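Local structure of esterase (Xanthomonas oryzae pv. oryzae, 3H2G) at residues Arg112-Tyr118 / Arg389-Asp394; Ser146-Asp150 / Thr185-Ile189; Gly168-Gly174 / Phe197-Ala203; Pro324-Thr328 / Asn357-Leu361. The protein is a rice cell wall-degrading esterase and virulence factor of the alpha/beta-hydrolase clan, which hydrolyses ester bonds. All blocks are in the same frame, centred on the assembly; numbering follows the deposited sequence.

Overall arrangement
All four contacts lie on or around the mixed central sheet. Contact 3 joins two neighbouring parallel strands within it and is largely buried. Contact 2 is also buried and pairs two helices on one face of that sheet; helix 177-192 is the connection between the strands of contact 3. Contact 1 packs the C-terminal helix on the other face and is partly buried, as is contact 4 at the outermost strand 359-363. The chemistry follows the place. Contact 2 is van der Waals packing. Contact 3 rests on a backbone ladder and contact 4 on one parallel bridge. Contact 1 is made by charged and polar side chains with some apolar packing. Gln-186 links contacts 2, 3 and 4 through Ser-202 and Thr-328.

Contact 1 of 4, residues Arg112-Tyr118 / Arg389-Asp394; sequences RLASQGY and RDQLLD
Arg-389 carries the largest share of this contact, with Tyr-118 second and Leu-393 third. Arg-389 sends NH1 to the backbone O of Arg-112 at 2.9 Å. The bond is fairly straight, 160° at the hydrogen. It lies in the guanidinium plane and uses a lone pair of the carbonyl. The side chain leaves the helix with CG opposite the backbone N (chi1 176°) and bends at chi3, which turns the guanidinium toward the end of helix 108-114. NE and NH2 both grip OD1 of Asp-390 from the side, NE at 3.0 Å. NH2 also forms a salt bridge with Glu-38, and Arg-112 pairs with Glu-38 and Glu-382.

Tyr-118 directs its hydroxyl at Asp-394. OH donates to OD1 at 2.6 Å, on the anti side of the carboxylate. OD1 lies at the ring edge, near the ring plane; the ring and carboxylate planes are 29° apart. CZ of Tyr-118 also packs on CB of Leu-393 at 3.9 Å.

Leu-393 reaches CD1 to CD2 of Leu-113 at 4.1 Å, one side chain set crosswise to the other. The same CD2 lies 4.1 Å from CG of Arg-389. Leu-113 O accepts from N of Tyr-118 in the Schellman motif that ends the helix, with Gly-117 as its C-prime residue.

The contact thus ties a helix end to the C-terminal helix 376-396. The carboxylates of Asp-390, Glu-38 and Glu-382 would probably balance the charges of Arg-389 and Arg-112. The main-chain bond also fixes the guanidinium against the backbone.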
loop_
_atom_site.group_PDB
_atom_site.type_symbol
_atom_site.label_atom_id
_atom_site.label_comp_id
_atom_site.label_asym_id
_atom_site.label_seq_id
_atom_site.Cartn_x
_atom_site.Cartn_y
_atom_site.Cartn_z
ATOM N N ARG A 112 -3.349 -8.168 14.969
ATOM C CA ARG A 112 -4.183 -9.109 14.227
ATOM C C ARG A 112 -3.445 -10.176 13.431
ATOM O O ARG A 112 -3.977 -11.258 13.206
ATOM C CB ARG A 112 -5.088 -8.345 13.259
ATOM C CG ARG A 112 -5.934 -7.268 13.900
ATOM C CD ARG A 112 -6.973 -7.855 14.836
ATOM N NE ARG A 112 -7.855 -6.811 15.348
ATOM C CZ ARG A 112 -8.976 -7.039 16.021
ATOM N NH1 ARG A 112 -9.362 -8.284 16.273
ATOM N NH2 ARG A 112 -9.720 -6.019 16.430
ATOM N N LEU A 113 -2.228 -9.871 12.996
ATOM C CA LEU A 113 -1.472 -10.811 12.177
ATOM C C LEU A 113 -0.260 -11.454 12.850
ATOM O O LEU A 113 -0.215 -12.676 13.012
ATOM C CB LEU A 113 -1.053 -10.110 10.880
ATOM C CG LEU A 113 -2.235 -9.673 9.998
ATOM C CD1 LEU A 113 -1.738 -8.813 8.851
ATOM C CD2 LEU A 113 -2.968 -10.906 9.468
ATOM N N ALA A 114 0.721 -10.646 13.237
ATOM C CA ALA A 114 1.917 -11.185 13.881
ATOM C C ALA A 114 1.566 -11.927 15.169
ATOM O O ALA A 114 2.191 -12.935 15.506
ATOM C CB ALA A 114 2.908 -10.060 14.183
ATOM N N SER A 115 0.563 -11.425 15.883
ATOM C CA SER A 115 0.143 -12.032 17.143
ATOM C C SER A 115 -0.504 -13.391 16.927
ATOM O O SER A 115 -0.728 -14.137 17.883
ATOM C CB SER A 115 -0.848 -11.123 17.861
ATOM O OG SER A 115 -2.084 -11.093 17.167
ATOM N N GLN A 116 -0.814 -13.703 15.673
ATOM C CA GLN A 116 -1.437 -14.973 15.336
ATOM C C GLN A 116 -0.486 -15.921 14.608
ATOM O O GLN A 116 -0.914 -16.949 14.078
ATOM C CB GLN A 116 -2.690 -14.738 14.486
ATOM C CG GLN A 116 -3.829 -14.050 15.224
ATOM C CD GLN A 116 -4.232 -14.767 16.505
ATOM O OE1 GLN A 116 -4.192 -15.998 16.586
ATOM N NE2 GLN A 116 -4.642 -13.998 17.509
ATOM N N GLY A 117 0.796 -15.571 14.565
ATOM C CA GLY A 117 1.770 -16.444 13.929
ATOM C C GLY A 117 2.239 -16.073 12.536
ATOM O O GLY A 117 2.955 -16.844 11.901
ATOM N N TYR A 118 1.835 -14.907 12.047
ATOM C CA TYR A 118 2.256 -14.471 10.724
ATOM C C TYR A 118 3.520 -13.623 10.797
ATOM O O TYR A 118 3.583 -12.661 11.557
ATOM C CB TYR A 118 1.163 -13.637 10.044
ATOM C CG TYR A 118 -0.062 -14.412 9.622
ATOM C CD1 TYR A 118 -1.075 -14.710 10.533
ATOM C CD2 TYR A 118 -0.208 -14.849 8.306
ATOM C CE1 TYR A 118 -2.205 -15.423 10.143
ATOM C CE2 TYR A 118 -1.333 -15.568 7.904
ATOM C CZ TYR A 118 -2.326 -15.849 8.827
ATOM O OH TYR A 118 -3.436 -16.558 8.439
ATOM N N ARG A 389 -7.928 -12.293 6.842
ATOM C CA ARG A 389 -7.178 -13.270 7.625
ATOM C C ARG A 389 -8.091 -14.463 7.899
ATOM O O ARG A 389 -7.721 -15.614 7.664
ATOM C CB ARG A 389 -6.738 -12.664 8.961
ATOM C CG ARG A 389 -6.019 -13.638 9.890
ATOM C CD ARG A 389 -5.993 -13.112 11.320
ATOM N NE ARG A 389 -7.338 -13.062 11.892
ATOM C CZ ARG A 389 -7.653 -12.458 13.035
ATOM N NH1 ARG A 389 -6.720 -11.838 13.750
ATOM N NH2 ARG A 389 -8.906 -12.476 13.464
ATOM N N ASP A 390 -9.291 -14.175 8.395
ATOM C CA ASP A 390 -10.260 -15.224 8.720
ATOM C C ASP A 390 -10.768 -16.015 7.518
ATOM O O ASP A 390 -10.874 -17.243 7.572
ATOM C CB ASP A 390 -11.476 -14.632 9.439
ATOM C CG ASP A 390 -11.135 -14.025 10.787
ATOM O OD1 ASP A 390 -10.007 -14.230 11.279
ATOM O OD2 ASP A 390 -12.014 -13.348 11.358
ATOM N N GLN A 391 -11.085 -15.313 6.434
ATOM C CA GLN A 391 -11.633 -15.959 5.245
ATOM C C GLN A 391 -10.658 -16.557 4.242
ATOM O O GLN A 391 -11.022 -17.486 3.515
ATOM C CB GLN A 391 -12.574 -14.988 4.526
ATOM C CG GLN A 391 -13.885 -14.761 5.275
ATOM C CD GLN A 391 -14.801 -13.771 4.580
ATOM O OE1 GLN A 391 -14.884 -13.743 3.352
ATOM N NE2 GLN A 391 -15.505 -12.962 5.366
ATOM N N LEU A 392 -9.430 -16.050 4.192
ATOM C CA LEU A 392 -8.457 -16.576 3.236
ATOM C C LEU A 392 -7.095 -16.964 3.805
ATOM O O LEU A 392 -6.672 -18.107 3.669
ATOM C CB LEU A 392 -8.233 -15.581 2.093
ATOM C CG LEU A 392 -7.170 -16.001 1.062
ATOM C CD1 LEU A 392 -7.622 -17.267 0.338
ATOM C CD2 LEU A 392 -6.935 -14.875 0.064
ATOM N N LEU A 393 -6.404 -16.009 4.423
ATOM C CA LEU A 393 -5.071 -16.265 4.958
ATOM C C LEU A 393 -4.968 -17.495 5.860
ATOM O O LEU A 393 -4.123 -18.361 5.628
ATOM C CB LEU A 393 -4.552 -15.032 5.706
ATOM C CG LEU A 393 -4.592 -13.690 4.962
ATOM C CD1 LEU A 393 -3.884 -12.642 5.812
ATOM C CD2 LEU A 393 -3.926 -13.799 3.596
ATOM N N ASP A 394 -5.819 -17.577 6.880
ATOM C CA ASP A 394 -5.779 -18.717 7.797
ATOM C C ASP A 394 -5.947 -20.044 7.066
ATOM O O ASP A 394 -5.299 -21.033 7.401
ATOM C CB ASP A 394 -6.878 -18.617 8.864
ATOM C CG ASP A 394 -6.581 -17.576 9.928
ATOM O OD1 ASP A 394 -5.414 -17.145 10.060
ATOM O OD2 ASP A 394 -7.526 -17.203 10.652
#

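Contact 2 of 4, residues Ser146-Asp150 / Thr185-Ile189; sequences SATID and TQREI
CD1 of Ile-149 meets CG of Glu-188 at 3.6 Å where helix 141-162 packs on helix 177-192. The short axes approach to 9.9 Å and cross at -70°, so the touching patch is compact.

The aliphatic contacts centre on Ile-149. Its CG1 lies 4.0 Å from CG2 of Thr-185, and the two side chains run antiparallel past one another. CD1 goes further along the partner helix, to CG1 of Ile-189 at 4.1 Å. Ile-149 and Ile-189 likewise overlap head to tail, while Glu-188 lies crosswise to Ile-149. With CG opposite the backbone N (chi1 180°), Glu-188 brings this methylene to the isoleucine; the bend at chi2 then turns the carboxylate.

The second group is the threonine pair. CB of Thr-148 comes to 3.5 Å from OG1 of Thr-185, and the methyl groups CG2 of both residues are 3.9 Å apart. Each hydroxyl is turned beside its own backbone N (chi1 -61° in Thr-148). From there each bonds back into its own helix: Thr-148 OG1 to the carbonyl of Glu-144, and Thr-185 OG1 to that of Thr-181. The two hydroxyls therefore pass close without bonding to each other.

Leu-172 of strand 169-175 also touches Thr-185, and Phe-197 touches both isoleucines. The polar atoms of the two threonines are satisfied within their helices. What meets across the contact is mainly carbon, and the helices are held together here by van der Waals packing and burial rather than by directed bonds.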
loop_
_atom_site.group_PDB
_atom_site.type_symbol
_atom_site.label_atom_id
_atom_site.label_comp_id
_atom_site.label_asym_id
_atom_site.label_seq_id
_atom_site.Cartn_x
_atom_site.Cartn_y
_atom_site.Cartn_z
ATOM N N SER A 146 9.058 -4.236 -6.812
ATOM C CA SER A 146 10.481 -4.498 -6.619
ATOM C C SER A 146 10.915 -4.217 -5.183
ATOM O O SER A 146 11.694 -4.973 -4.604
ATOM C CB SER A 146 11.325 -3.675 -7.602
ATOM O OG SER A 146 11.190 -2.278 -7.390
ATOM N N ALA A 147 10.404 -3.136 -4.608
ATOM C CA ALA A 147 10.747 -2.779 -3.236
ATOM C C ALA A 147 10.213 -3.825 -2.259
ATOM O O ALA A 147 10.889 -4.196 -1.302
ATOM C CB ALA A 147 10.179 -1.404 -2.895
ATOM N N THR A 148 8.995 -4.296 -2.506
ATOM C CA THR A 148 8.380 -5.297 -1.641
ATOM C C THR A 148 9.104 -6.638 -1.750
ATOM O O THR A 148 9.418 -7.277 -0.742
ATOM C CB THR A 148 6.896 -5.486 -1.997
ATOM O OG1 THR A 148 6.207 -4.245 -1.800
ATOM C CG2 THR A 148 6.262 -6.545 -1.106
ATOM N N ILE A 149 9.367 -7.061 -2.981
ATOM C CA ILE A 149 10.059 -8.319 -3.219
ATOM C C ILE A 149 11.442 -8.324 -2.565
ATOM O O ILE A 149 11.816 -9.281 -1.893
ATOM C CB ILE A 149 10.190 -8.576 -4.734
ATOM C CG1 ILE A 149 8.816 -8.961 -5.298
ATOM C CG2 ILE A 149 11.229 -9.654 -5.007
ATOM C CD1 ILE A 149 8.725 -8.913 -6.819
ATOM N N ASP A 150 12.191 -7.244 -2.745
ATOM C CA ASP A 150 13.528 -7.159 -2.176
ATOM C C ASP A 150 13.522 -7.030 -0.654
ATOM O O ASP A 150 14.486 -7.415 0.010
ATOM C CB ASP A 150 14.289 -6.012 -2.847
ATOM C CG ASP A 150 14.630 -6.326 -4.297
ATOM O OD1 ASP A 150 15.014 -5.411 -5.055
ATOM O OD2 ASP A 150 14.513 -7.512 -4.678
ATOM N N THR A 185 2.707 -6.607 -6.651
ATOM C CA THR A 185 3.721 -7.562 -6.214
ATOM C C THR A 185 3.267 -8.977 -6.579
ATOM O O THR A 185 4.066 -9.811 -7.011
ATOM C CB THR A 185 3.945 -7.467 -4.685
ATOM O OG1 THR A 185 4.385 -6.142 -4.348
ATOM C CG2 THR A 185 4.991 -8.476 -4.233
ATOM N N GLN A 186 1.979 -9.246 -6.410
ATOM C CA GLN A 186 1.443 -10.561 -6.745
ATOM C C GLN A 186 1.623 -10.840 -8.235
ATOM O O GLN A 186 2.033 -11.929 -8.630
ATOM C CB GLN A 186 -0.042 -10.634 -6.398
ATOM C CG GLN A 186 -0.712 -11.895 -6.915
ATOM C CD GLN A 186 -2.208 -11.905 -6.680
ATOM O OE1 GLN A 186 -2.779 -10.937 -6.174
ATOM N NE2 GLN A 186 -2.855 -13.004 -7.057
ATOM N N ARG A 187 1.310 -9.850 -9.061
ATOM C CA ARG A 187 1.434 -10.009 -10.502
ATOM C C ARG A 187 2.872 -10.324 -10.909
ATOM O O ARG A 187 3.109 -11.189 -11.750
ATOM C CB ARG A 187 0.960 -8.740 -11.220
ATOM C CG ARG A 187 0.975 -8.864 -12.742
ATOM C CD ARG A 187 0.452 -7.612 -13.424
ATOM N NE ARG A 187 1.289 -6.447 -13.145
ATOM C CZ ARG A 187 1.085 -5.242 -13.669
ATOM N NH1 ARG A 187 0.067 -5.046 -14.502
ATOM N NH2 ARG A 187 1.893 -4.237 -13.366
ATOM N N GLU A 188 3.824 -9.623 -10.302
ATOM C CA GLU A 188 5.241 -9.814 -10.609
ATOM C C GLU A 188 5.765 -11.183 -10.182
ATOM O O GLU A 188 6.498 -11.833 -10.929
ATOM C CB GLU A 188 6.067 -8.707 -9.946
ATOM C CG GLU A 188 7.575 -8.789 -10.180
ATOM C CD GLU A 188 7.956 -8.725 -11.650
ATOM O OE1 GLU A 188 7.195 -8.136 -12.447
ATOM O OE2 GLU A 188 9.031 -9.252 -12.003
ATOM N N ILE A 189 5.393 -11.624 -8.984
ATOM C CA ILE A 189 5.847 -12.922 -8.499
ATOM C C ILE A 189 5.281 -14.048 -9.366
ATOM O O ILE A 189 6.007 -14.960 -9.762
ATOM C CB ILE A 189 5.444 -13.132 -7.020
ATOM C CG1 ILE A 189 6.230 -12.156 -6.132
ATOM C CG2 ILE A 189 5.713 -14.574 -6.601
ATOM C CD1 ILE A 189 5.883 -12.238 -4.649
#

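Contact 3 of 4, residues Gly168-Gly174 / Phe197-Ala203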
loop_
_atom_site.group_PDB
_atom_site.type_symbol
_atom_site.label_atom_id
_atom_site.label_comp_id
_atom_site.label_asym_id
_atom_site.label_seq_id
_atom_site.Cartn_x
_atom_site.Cartn_y
_atom_site.Cartn_z
ATOM N N GLY A 168 7.569 -21.810 4.379
ATOM C CA GLY A 168 7.876 -21.772 2.963
ATOM C C GLY A 168 6.727 -21.123 2.214
ATOM O O GLY A 168 6.881 -20.669 1.080
ATOM N N LYS A 169 5.564 -21.072 2.855
ATOM C CA LYS A 169 4.394 -20.462 2.238
ATOM C C LYS A 169 4.496 -18.945 2.326
ATOM O O LYS A 169 4.912 -18.397 3.349
ATOM C CB LYS A 169 3.114 -20.945 2.923
ATOM C CG LYS A 169 2.888 -22.449 2.798
ATOM C CD LYS A 169 1.539 -22.856 3.358
ATOM C CE LYS A 169 1.388 -24.375 3.399
ATOM N NZ LYS A 169 1.486 -25.001 2.057
ATOM N N VAL A 170 4.118 -18.276 1.243
ATOM C CA VAL A 170 4.172 -16.822 1.181
ATOM C C VAL A 170 2.791 -16.246 0.890
ATOM O O VAL A 170 2.005 -16.826 0.146
ATOM C CB VAL A 170 5.155 -16.360 0.082
ATOM C CG1 VAL A 170 5.203 -14.838 0.015
ATOM C CG2 VAL A 170 6.534 -16.932 0.359
ATOM N N MET A 171 2.505 -15.098 1.489
ATOM C CA MET A 171 1.228 -14.434 1.294
ATOM C C MET A 171 1.471 -12.946 1.112
ATOM O O MET A 171 2.547 -12.441 1.433
ATOM C CB MET A 171 0.321 -14.664 2.500
ATOM C CG MET A 171 -0.014 -16.123 2.743
ATOM S SD MET A 171 -1.112 -16.291 4.151
ATOM C CE MET A 171 -0.853 -18.021 4.587
ATOM N N LEU A 172 0.466 -12.252 0.594
ATOM C CA LEU A 172 0.568 -10.821 0.367
ATOM C C LEU A 172 -0.710 -10.104 0.761
ATOM O O LEU A 172 -1.805 -10.649 0.640
ATOM C CB LEU A 172 0.831 -10.535 -1.117
ATOM C CG LEU A 172 2.150 -11.000 -1.731
ATOM C CD1 LEU A 172 2.087 -10.858 -3.248
ATOM C CD2 LEU A 172 3.295 -10.178 -1.151
ATOM N N SER A 173 -0.556 -8.874 1.234
ATOM C CA SER A 173 -1.693 -8.037 1.587
ATOM C C SER A 173 -1.191 -6.600 1.658
ATOM O O SER A 173 0.014 -6.353 1.595
ATOM C CB SER A 173 -2.305 -8.460 2.925
ATOM O OG SER A 173 -3.547 -7.800 3.127
ATOM N N GLY A 174 -2.116 -5.658 1.772
ATOM C CA GLY A 174 -1.754 -4.255 1.837
ATOM C C GLY A 174 -3.027 -3.436 1.831
ATOM O O GLY A 174 -4.066 -3.903 1.361
ATOM N N PHE A 197 9.248 -17.581 -4.388
ATOM C CA PHE A 197 8.168 -17.283 -3.448
ATOM C C PHE A 197 6.949 -18.160 -3.706
ATOM O O PHE A 197 6.262 -17.987 -4.714
ATOM C CB PHE A 197 7.752 -15.815 -3.580
ATOM C CG PHE A 197 8.857 -14.844 -3.298
ATOM C CD1 PHE A 197 9.257 -14.586 -1.991
ATOM C CD2 PHE A 197 9.503 -14.187 -4.339
ATOM C CE1 PHE A 197 10.288 -13.682 -1.723
ATOM C CE2 PHE A 197 10.535 -13.282 -4.081
ATOM C CZ PHE A 197 10.925 -13.032 -2.769
ATOM N N HIS A 198 6.683 -19.095 -2.798
ATOM C CA HIS A 198 5.532 -19.981 -2.928
ATOM C C HIS A 198 4.312 -19.213 -2.438
ATOM O O HIS A 198 3.928 -19.303 -1.274
ATOM C CB HIS A 198 5.739 -21.256 -2.096
ATOM C CG HIS A 198 4.561 -22.181 -2.095
ATOM N ND1 HIS A 198 3.682 -22.268 -3.156
ATOM C CD2 HIS A 198 4.141 -23.093 -1.186
ATOM C CE1 HIS A 198 2.774 -23.193 -2.898
ATOM N NE2 HIS A 198 3.031 -23.709 -1.709
ATOM N N LEU A 199 3.714 -18.455 -3.350
ATOM C CA LEU A 199 2.555 -17.625 -3.053
ATOM C C LEU A 199 1.278 -18.457 -2.948
ATOM O O LEU A 199 0.860 -19.093 -3.917
ATOM C CB LEU A 199 2.422 -16.564 -4.148
ATOM C CG LEU A 199 1.499 -15.365 -3.945
ATOM C CD1 LEU A 199 1.880 -14.608 -2.676
ATOM C CD2 LEU A 199 1.617 -14.454 -5.161
ATOM N N VAL A 200 0.654 -18.446 -1.772
ATOM C CA VAL A 200 -0.563 -19.222 -1.555
ATOM C C VAL A 200 -1.806 -18.381 -1.274
ATOM O O VAL A 200 -2.916 -18.909 -1.239
ATOM C CB VAL A 200 -0.384 -20.225 -0.395
ATOM C CG1 VAL A 200 0.718 -21.216 -0.732
ATOM C CG2 VAL A 200 -0.062 -19.484 0.895
ATOM N N ALA A 201 -1.625 -17.078 -1.085
ATOM C CA ALA A 201 -2.751 -16.197 -0.807
ATOM C C ALA A 201 -2.385 -14.731 -0.984
ATOM O O ALA A 201 -1.282 -14.307 -0.641
ATOM C CB ALA A 201 -3.257 -16.427 0.618
ATOM N N SER A 202 -3.327 -13.965 -1.521
ATOM C CA SER A 202 -3.136 -12.535 -1.730
ATOM C C SER A 202 -4.437 -11.856 -1.326
ATOM O O SER A 202 -5.512 -12.267 -1.762
ATOM C CB SER A 202 -2.840 -12.242 -3.202
ATOM O OG SER A 202 -2.664 -10.851 -3.411
ATOM N N ALA A 203 -4.343 -10.826 -0.492
ATOM C CA ALA A 203 -5.538 -10.115 -0.045
ATOM C C ALA A 203 -5.379 -8.597 -0.083
ATOM O O ALA A 203 -5.218 -7.952 0.958
ATOM C CB ALA A 203 -5.919 -10.568 1.376
HETATM O O HOH W 1 8.551 -19.704 -0.794
HETATM O O HOH W 2 0.468 -25.346 -0.636
#
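Val-170 and Leu-199 pair in parallel strands of a beta-alpha-beta unit, in which helix 177-192 joins strand 169-175 to strand 198-205. This is consistent with the alpha/beta-hydrolase fold, and Gly-174 opens a probable nucleophile elbow.

The face with Val-170, Leu-172, Leu-199 and Ser-202 looks toward helix 177-192. CD1 of Leu-199 packs against two neighbours, 3.7 Å from CG of Leu-172 and 4.3 Å from CG1 of Val-170. The two leucine side chains are roughly perpendicular. CG2 of Val-170 meets the edge of the Phe-197 ring.

On the other face, Met-171 stretches out straight past its first bend. Its CG sits against both CG2 of Val-200, at 3.8 Å, and CB of Ala-201, at 3.9 Å. SD lies near CB of Ala-201, and Leu-393 of helix 376-396 packs on Met-171.

The ladder is irregular around Val-200. Val-170 O takes N of Val-200 at 2.9 Å almost straight (169°), but Ala-201 N is buried without a partner. At the far end Leu-172 O receives N of Ala-203 at 2.8 Å. Beyond it, the hydroxyl OG of Ser-173 donates to O of Ala-203 at 2.7 Å.

Contact 4 of 4, residues Pro324-Thr328 / Asn357-Leu361; sequences PQTPT and NQVAL
CG of Gln-358 rests 3.6 Å from O of Pro-324, and CB of Gln-358 is equally close to O of Thr-326. The side chain is thus laid over the loop 324-328, and it buries the most surface of the contact. Its bends at chi2 (-64°) and chi3 (-67°) together bring OE1 beside Pro-327, 3.8 Å from CG of that ring. NE2 of Gln-358 makes a weak bond to OD1 of Asn-357.

Next comes a short parallel pairing. Thr-328 N donates to O of Gln-358 at 2.9 Å, and N of Ala-360 donates to O of Thr-328 at 3.0 Å. Both bonds are nearly straight, 167° each. Between them Thr-328 and Val-359 flank each other on one face, with CB of Thr-328 3.9 Å from CG2 of Val-359. The same CG2 packs on CB of Pro-324 at 3.8 Å.

The loop also bonds to itself: Thr-328 OG1 donates to O of Thr-326 at 2.6 Å, from above the carbonyl plane. Further out, Gln-186 NE2 bonds to Thr-328 OG1, Glu-190 holds N of Gln-325 and OG1 of Thr-326, and Ser-356 OG bonds to O of Pro-324 and N of Gln-358. Phe-351 of helix 342-353 covers Pro-324 and Val-359.

The contact begins the pairing of strands 328-332 and 359-363, which that helix connects. It is a parallel beta-alpha-beta unit at the edge of the sheet, as expected for an alpha/beta-hydrolase fold.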
loop_
_atom_site.group_PDB
_atom_site.type_symbol
_atom_site.label_atom_id
_atom_site.label_comp_id
_atom_site.label_asym_id
_atom_site.label_seq_id
_atom_site.Cartn_x
_atom_site.Cartn_y
_atom_site.Cartn_z
ATOM N N PRO A 324 -4.813 -13.657 -12.546
ATOM C CA PRO A 324 -4.271 -14.078 -11.249
ATOM C C PRO A 324 -4.371 -15.590 -11.062
ATOM O O PRO A 324 -5.415 -16.190 -11.334
ATOM C CB PRO A 324 -5.132 -13.307 -10.247
ATOM C CG PRO A 324 -5.536 -12.076 -11.018
ATOM C CD PRO A 324 -5.882 -12.659 -12.366
ATOM N N GLN A 325 -3.280 -16.197 -10.603
ATOM C CA GLN A 325 -3.226 -17.640 -10.391
ATOM C C GLN A 325 -3.361 -18.004 -8.912
ATOM O O GLN A 325 -3.781 -19.109 -8.566
ATOM C CB GLN A 325 -1.903 -18.194 -10.930
ATOM C CG GLN A 325 -1.800 -19.711 -10.897
ATOM C CD GLN A 325 -2.409 -20.376 -12.124
ATOM O OE1 GLN A 325 -3.125 -19.741 -12.904
ATOM N NE2 GLN A 325 -2.132 -21.667 -12.295
ATOM N N THR A 326 -2.998 -17.067 -8.046
ATOM C CA THR A 326 -3.056 -17.276 -6.601
ATOM C C THR A 326 -4.440 -17.001 -6.017
ATOM O O THR A 326 -5.122 -16.066 -6.441
ATOM C CB THR A 326 -2.061 -16.336 -5.880
ATOM O OG1 THR A 326 -0.740 -16.561 -6.381
ATOM C CG2 THR A 326 -2.079 -16.580 -4.371
ATOM N N PRO A 327 -4.885 -17.825 -5.048
ATOM C CA PRO A 327 -6.201 -17.571 -4.456
ATOM C C PRO A 327 -6.145 -16.133 -3.939
ATOM O O PRO A 327 -5.261 -15.782 -3.155
ATOM C CB PRO A 327 -6.271 -18.596 -3.333
ATOM C CG PRO A 327 -5.557 -19.772 -3.937
ATOM C CD PRO A 327 -4.340 -19.115 -4.586
ATOM N N THR A 328 -7.079 -15.306 -4.387
ATOM C CA THR A 328 -7.075 -13.901 -4.007
ATOM C C THR A 328 -8.412 -13.422 -3.466
ATOM O O THR A 328 -9.469 -13.852 -3.923
ATOM C CB THR A 328 -6.694 -13.035 -5.228
ATOM O OG1 THR A 328 -5.475 -13.530 -5.793
ATOM C CG2 THR A 328 -6.502 -11.577 -4.832
ATOM N N ASN A 357 -10.568 -17.494 -12.229
ATOM C CA ASN A 357 -11.691 -17.517 -11.297
ATOM C C ASN A 357 -11.117 -17.584 -9.882
ATOM O O ASN A 357 -11.802 -17.976 -8.939
ATOM C CB ASN A 357 -12.577 -18.740 -11.553
ATOM C CG ASN A 357 -11.995 -20.018 -10.970
ATOM O OD1 ASN A 357 -10.867 -20.405 -11.283
ATOM N ND2 ASN A 357 -12.767 -20.681 -10.112
ATOM N N GLN A 358 -9.857 -17.185 -9.744
ATOM C CA GLN A 358 -9.163 -17.222 -8.460
ATOM C C GLN A 358 -9.419 -16.028 -7.551
ATOM O O GLN A 358 -8.981 -16.023 -6.400
ATOM C CB GLN A 358 -7.652 -17.338 -8.689
ATOM C CG GLN A 358 -7.230 -18.614 -9.389
ATOM C CD GLN A 358 -7.532 -19.840 -8.558
ATOM O OE1 GLN A 358 -6.941 -20.047 -7.498
ATOM N NE2 GLN A 358 -8.464 -20.658 -9.030
ATOM N N VAL A 359 -10.132 -15.024 -8.049
ATOM C CA VAL A 359 -10.367 -13.827 -7.253
ATOM C C VAL A 359 -11.802 -13.604 -6.784
ATOM O O VAL A 359 -12.737 -13.597 -7.581
ATOM C CB VAL A 359 -9.910 -12.569 -8.024
ATOM C CG1 VAL A 359 -9.865 -11.371 -7.086
ATOM C CG2 VAL A 359 -8.541 -12.817 -8.662
ATOM N N ALA A 360 -11.953 -13.407 -5.478
ATOM C CA ALA A 360 -13.254 -13.159 -4.872
ATOM C C ALA A 360 -13.259 -11.768 -4.250
ATOM O O ALA A 360 -12.222 -11.110 -4.155
ATOM C CB ALA A 360 -13.553 -14.209 -3.809
ATOM N N LEU A 361 -14.431 -11.329 -3.813
ATOM C CA LEU A 361 -14.579 -10.015 -3.211
ATOM C C LEU A 361 -15.381 -10.076 -1.917
ATOM O O LEU A 361 -16.305 -10.877 -1.782
ATOM C CB LEU A 361 -15.286 -9.081 -4.196
ATOM C CG LEU A 361 -15.778 -7.730 -3.674
ATOM C CD1 LEU A 361 -14.591 -6.873 -3.268
ATOM C CD2 LEU A 361 -16.596 -7.034 -4.752
#